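Local coordinates for peroxinectin A (Dictyostelium discoideum, PDB 6ERC), which is a secreted heme peroxidase that uses hydrogen peroxide to oxidise phenolic donors, iodide and thiocyanate, at residues A[1-9]-A[248-259]. Numbering follows the deposited sequence.
Sequences SQEFRSYTG and ERVFQQSRSCII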
loop_
_atom_site.group_PDB
_atom_site.type_symbol
_atom_site.label_atom_id
_atom_site.label_comp_id
_atom_site.label_asym_id
_atom_site.label_seq_id
_atom_site.Cartn_x
_atom_site.Cartn_y
_atom_site.Cartn_z
ATOM N N SER A 1 -20.753 -13.451 -25.433
ATOM C CA SER A 1 -19.713 -13.829 -24.479
ATOM C C SER A 1 -18.759 -12.668 -24.227
ATOM O O SER A 1 -17.676 -12.598 -24.812
ATOM C CB SER A 1 -18.936 -15.046 -24.986
ATOM O OG SER A 1 -19.787 -16.164 -25.162
ATOM N N GLN A 2 -19.161 -11.757 -23.346
ATOM C CA GLN A 2 -18.356 -10.575 -23.074
ATOM C C GLN A 2 -17.050 -10.963 -22.395
ATOM O O GLN A 2 -17.010 -11.863 -21.551
ATOM C CB GLN A 2 -19.138 -9.596 -22.199
ATOM C CG GLN A 2 -18.356 -8.354 -21.784
ATOM C CD GLN A 2 -17.743 -7.617 -22.962
ATOM O OE1 GLN A 2 -16.748 -8.060 -23.541
ATOM N NE2 GLN A 2 -18.337 -6.484 -23.324
ATOM N N GLU A 3 -15.973 -10.276 -22.772
ATOM C CA GLU A 3 -14.665 -10.518 -22.182
ATOM C C GLU A 3 -14.516 -9.715 -20.896
ATOM O O GLU A 3 -14.761 -8.505 -20.877
ATOM C CB GLU A 3 -13.558 -10.146 -23.166
ATOM C CG GLU A 3 -12.158 -10.491 -22.676
ATOM C CD GLU A 3 -11.074 -10.022 -23.622
ATOM O OE1 GLU A 3 -11.338 -9.089 -24.411
ATOM O OE2 GLU A 3 -9.959 -10.585 -23.580
ATOM N N PHE A 4 -14.113 -10.389 -19.825
ATOM C CA PHE A 4 -13.845 -9.746 -18.549
ATOM C C PHE A 4 -12.397 -9.984 -18.147
ATOM O O PHE A 4 -11.738 -10.911 -18.626
ATOM C CB PHE A 4 -14.785 -10.261 -17.455
ATOM C CG PHE A 4 -16.213 -9.850 -17.642
ATOM C CD1 PHE A 4 -16.651 -8.609 -17.215
ATOM C CD2 PHE A 4 -17.118 -10.702 -18.251
ATOM C CE1 PHE A 4 -17.964 -8.226 -17.388
ATOM C CE2 PHE A 4 -18.432 -10.324 -18.428
ATOM C CZ PHE A 4 -18.856 -9.085 -17.995
ATOM N N ARG A 5 -11.909 -9.122 -17.257
ATOM C CA ARG A 5 -10.545 -9.236 -16.760
ATOM C C ARG A 5 -10.278 -10.641 -16.241
ATOM O O ARG A 5 -11.187 -11.348 -15.796
ATOM C CB ARG A 5 -10.298 -8.244 -15.625
ATOM C CG ARG A 5 -10.252 -6.789 -16.017
ATOM C CD ARG A 5 -10.190 -5.946 -14.757
ATOM N NE ARG A 5 -10.049 -4.517 -15.023
ATOM C CZ ARG A 5 -8.890 -3.879 -15.151
ATOM N NH1 ARG A 5 -7.739 -4.532 -15.053
ATOM N NH2 ARG A 5 -8.884 -2.576 -15.389
ATOM N N SER A 6 -9.013 -11.039 -16.290
ATOM C CA SER A 6 -8.585 -12.196 -15.530
ATOM C C SER A 6 -8.384 -11.797 -14.072
ATOM O O SER A 6 -8.407 -10.616 -13.715
ATOM C CB SER A 6 -7.298 -12.777 -16.105
ATOM O OG SER A 6 -6.950 -13.973 -15.430
ATOM N N TYR A 7 -8.195 -12.796 -13.218
ATOM C CA TYR A 7 -7.896 -12.538 -11.817
ATOM C C TYR A 7 -6.403 -12.390 -11.552
ATOM O O TYR A 7 -6.024 -11.889 -10.487
ATOM C CB TYR A 7 -8.474 -13.655 -10.943
ATOM C CG TYR A 7 -9.974 -13.768 -11.056
ATOM C CD1 TYR A 7 -10.802 -12.806 -10.496
ATOM C CD2 TYR A 7 -10.565 -14.831 -11.727
ATOM C CE1 TYR A 7 -12.171 -12.896 -10.599
ATOM C CE2 TYR A 7 -11.935 -14.931 -11.832
ATOM C CZ TYR A 7 -12.734 -13.959 -11.267
ATOM O OH TYR A 7 -14.105 -14.044 -11.364
ATOM N N THR A 8 -5.555 -12.788 -12.501
ATOM C CA THR A 8 -4.111 -12.759 -12.325
ATOM C C THR A 8 -3.443 -11.562 -12.987
ATOM O O THR A 8 -2.309 -11.232 -12.629
ATOM C CB THR A 8 -3.493 -14.040 -12.890
ATOM O OG1 THR A 8 -3.994 -14.270 -14.213
ATOM C CG2 THR A 8 -3.833 -15.227 -12.003
ATOM N N GLY A 9 -4.107 -10.912 -13.935
ATOM C CA GLY A 9 -3.544 -9.794 -14.649
ATOM C C GLY A 9 -3.086 -10.118 -16.055
ATOM O O GLY A 9 -2.950 -9.201 -16.873
ATOM N N GLU A 248 -22.933 -15.947 -12.530
ATOM C CA GLU A 248 -21.625 -15.518 -13.015
ATOM C C GLU A 248 -21.705 -14.167 -13.714
ATOM O O GLU A 248 -20.811 -13.329 -13.554
ATOM C CB GLU A 248 -21.044 -16.576 -13.954
ATOM C CG GLU A 248 -19.625 -16.285 -14.433
ATOM C CD GLU A 248 -18.591 -16.310 -13.310
ATOM O OE1 GLU A 248 -18.871 -16.893 -12.239
ATOM O OE2 GLU A 248 -17.493 -15.747 -13.501
ATOM N N ARG A 249 -22.762 -13.934 -14.497
ATOM C CA ARG A 249 -22.873 -12.671 -15.223
ATOM C C ARG A 249 -23.132 -11.508 -14.275
ATOM O O ARG A 249 -22.572 -10.420 -14.454
ATOM C CB ARG A 249 -23.982 -12.760 -16.273
ATOM C CG ARG A 249 -24.214 -11.469 -17.068
ATOM C CD ARG A 249 -22.983 -11.050 -17.866
ATOM N NE ARG A 249 -23.142 -9.731 -18.477
ATOM C CZ ARG A 249 -23.771 -9.500 -19.626
ATOM N NH1 ARG A 249 -24.317 -10.498 -20.312
ATOM N NH2 ARG A 249 -23.862 -8.260 -20.093
ATOM N N VAL A 250 -23.988 -11.706 -13.272
ATOM C CA VAL A 250 -24.251 -10.637 -12.314
ATOM C C VAL A 250 -22.982 -10.300 -11.546
ATOM O O VAL A 250 -22.681 -9.127 -11.297
ATOM C CB VAL A 250 -25.397 -11.030 -11.365
ATOM C CG1 VAL A 250 -25.644 -9.931 -10.338
ATOM C CG2 VAL A 250 -26.666 -11.309 -12.153
ATOM N N PHE A 251 -22.217 -11.323 -11.158
ATOM C CA PHE A 251 -20.978 -11.081 -10.430
ATOM C C PHE A 251 -20.010 -10.249 -11.260
ATOM O O PHE A 251 -19.507 -9.219 -10.800
ATOM C CB PHE A 251 -20.332 -12.406 -10.030
ATOM C CG PHE A 251 -18.924 -12.256 -9.542
ATOM C CD1 PHE A 251 -18.671 -11.919 -8.225
ATOM C CD2 PHE A 251 -17.855 -12.427 -10.404
ATOM C CE1 PHE A 251 -17.378 -11.767 -7.775
ATOM C CE2 PHE A 251 -16.561 -12.276 -9.960
ATOM C CZ PHE A 251 -16.322 -11.945 -8.645
ATOM N N GLN A 252 -19.736 -10.683 -12.493
ATOM C CA GLN A 252 -18.757 -9.987 -13.322
ATOM C C GLN A 252 -19.168 -8.540 -13.562
ATOM O O GLN A 252 -18.349 -7.623 -13.439
ATOM C CB GLN A 252 -18.574 -10.727 -14.649
ATOM C CG GLN A 252 -17.952 -12.111 -14.510
ATOM C CD GLN A 252 -16.601 -12.089 -13.819
ATOM O OE1 GLN A 252 -15.955 -11.045 -13.714
ATOM N NE2 GLN A 252 -16.169 -13.247 -13.337
ATOM N N GLN A 253 -20.435 -8.313 -13.909
ATOM C CA GLN A 253 -20.913 -6.945 -14.088
ATOM C C GLN A 253 -20.758 -6.140 -12.804
ATOM O O GLN A 253 -20.474 -4.938 -12.847
ATOM C CB GLN A 253 -22.371 -6.958 -14.546
ATOM C CG GLN A 253 -22.574 -7.490 -15.962
ATOM C CD GLN A 253 -22.197 -6.506 -17.069
ATOM O OE1 GLN A 253 -22.296 -6.839 -18.252
ATOM N NE2 GLN A 253 -21.771 -5.300 -16.700
ATOM N N SER A 254 -20.943 -6.785 -11.650
ATOM C CA SER A 254 -20.721 -6.101 -10.379
ATOM C C SER A 254 -19.233 -5.901 -10.120
ATOM O O SER A 254 -18.813 -4.819 -9.693
ATOM C CB SER A 254 -21.363 -6.889 -9.238
ATOM O OG SER A 254 -22.759 -7.021 -9.431
ATOM N N ARG A 255 -18.422 -6.934 -10.368
ATOM C CA ARG A 255 -16.975 -6.790 -10.242
ATOM C C ARG A 255 -16.461 -5.654 -11.116
ATOM O O ARG A 255 -15.605 -4.869 -10.689
ATOM C CB ARG A 255 -16.285 -8.106 -10.609
ATOM C CG ARG A 255 -14.757 -8.022 -10.645
ATOM C CD ARG A 255 -14.092 -9.391 -10.479
ATOM N NE ARG A 255 -13.641 -9.971 -11.745
ATOM C CZ ARG A 255 -12.407 -9.865 -12.240
ATOM N NH1 ARG A 255 -11.466 -9.195 -11.587
ATOM N NH2 ARG A 255 -12.108 -10.436 -13.399
ATOM N N SER A 256 -16.981 -5.545 -12.341
ATOM C CA SER A 256 -16.518 -4.507 -13.255
ATOM C C SER A 256 -16.811 -3.115 -12.706
ATOM O O SER A 256 -15.980 -2.207 -12.825
ATOM C CB SER A 256 -17.168 -4.695 -14.625
ATOM O OG SER A 256 -16.598 -3.830 -15.589
ATOM N N CYS A 257 -17.985 -2.926 -12.094
ATOM C CA CYS A 257 -18.330 -1.620 -11.537
ATOM C C CYS A 257 -17.406 -1.256 -10.380
ATOM O O CYS A 257 -16.925 -0.120 -10.289
ATOM C CB CYS A 257 -19.788 -1.605 -11.068
ATOM S SG CYS A 257 -21.033 -1.837 -12.349
ATOM N N ILE A 258 -17.159 -2.204 -9.476
ATOM C CA ILE A 258 -16.328 -1.927 -8.307
ATOM C C ILE A 258 -14.910 -1.566 -8.733
ATOM O O ILE A 258 -14.301 -0.635 -8.191
ATOM C CB ILE A 258 -16.342 -3.132 -7.348
ATOM C CG1 ILE A 258 -17.756 -3.364 -6.805
ATOM C CG2 ILE A 258 -15.343 -2.930 -6.211
ATOM C CD1 ILE A 258 -18.315 -2.217 -5.969
ATOM N N ILE A 259 -14.357 -2.303 -9.695
ATOM C CA ILE A 259 -13.040 -1.968 -10.225
ATOM C C ILE A 259 -13.030 -0.533 -10.732
ATOM O O ILE A 259 -12.115 0.244 -10.433
ATOM C CB ILE A 259 -12.640 -2.967 -11.324
ATOM C CG1 ILE A 259 -12.373 -4.335 -10.696
ATOM C CG2 ILE A 259 -11.417 -2.482 -12.092
ATOM C CD1 ILE A 259 -12.232 -5.448 -11.690
HETATM O O HOH W 1 -14.882 -16.005 -12.791
#
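Q252 on helix 247-275 meets F4 and Y7 of the irregular N-terminal arm, which packs along this long helix of the animal haem peroxidase fold. Followed outward, Q252 begins with CB, 3.6 Å from the F4 ring centroid and only 4° off the ring normal, a CH-pi contact centred on the face. CG then lies near F4 CD2. A bend at chi2 lays the amide along the helix, bringing CD to 4.0 Å from Y7 OH while OE1 stays 4.0 Å from F4 CB. OE1 accepts from R255 NE at 3.2 Å, nearly in the guanidinium plane, while NE2 donates almost straight (170°) to E248 OE2 and comes within 3.0 Å of Y7 OH; E248 OE1 is salt-bridged to R167. Replacing Q252 by an alanine would keep the CB contact but would probably leave R255 NE without its acceptor and its guanidinium freer to turn. That guanidinium overlaps the CD1-CE1 rim of Y7, the planes 33° apart, with Y7 CE1 centred over its face; NH2 reaches over the ring and sits 2.7 Å from R5 O. Further along the helix, I259 CD1 touches R5 CD at 3.7 Å and CG2 lies near R5 NE; the R5 guanidinium is salt-bridged to D469. The C257-C485 disulfide ties the same helix to another part of the chain. Beside Q252 NE2, a water lies in the Y7 ring plane, accepts from Y7 OH and donates to E248 OE2 at 2.7 Å.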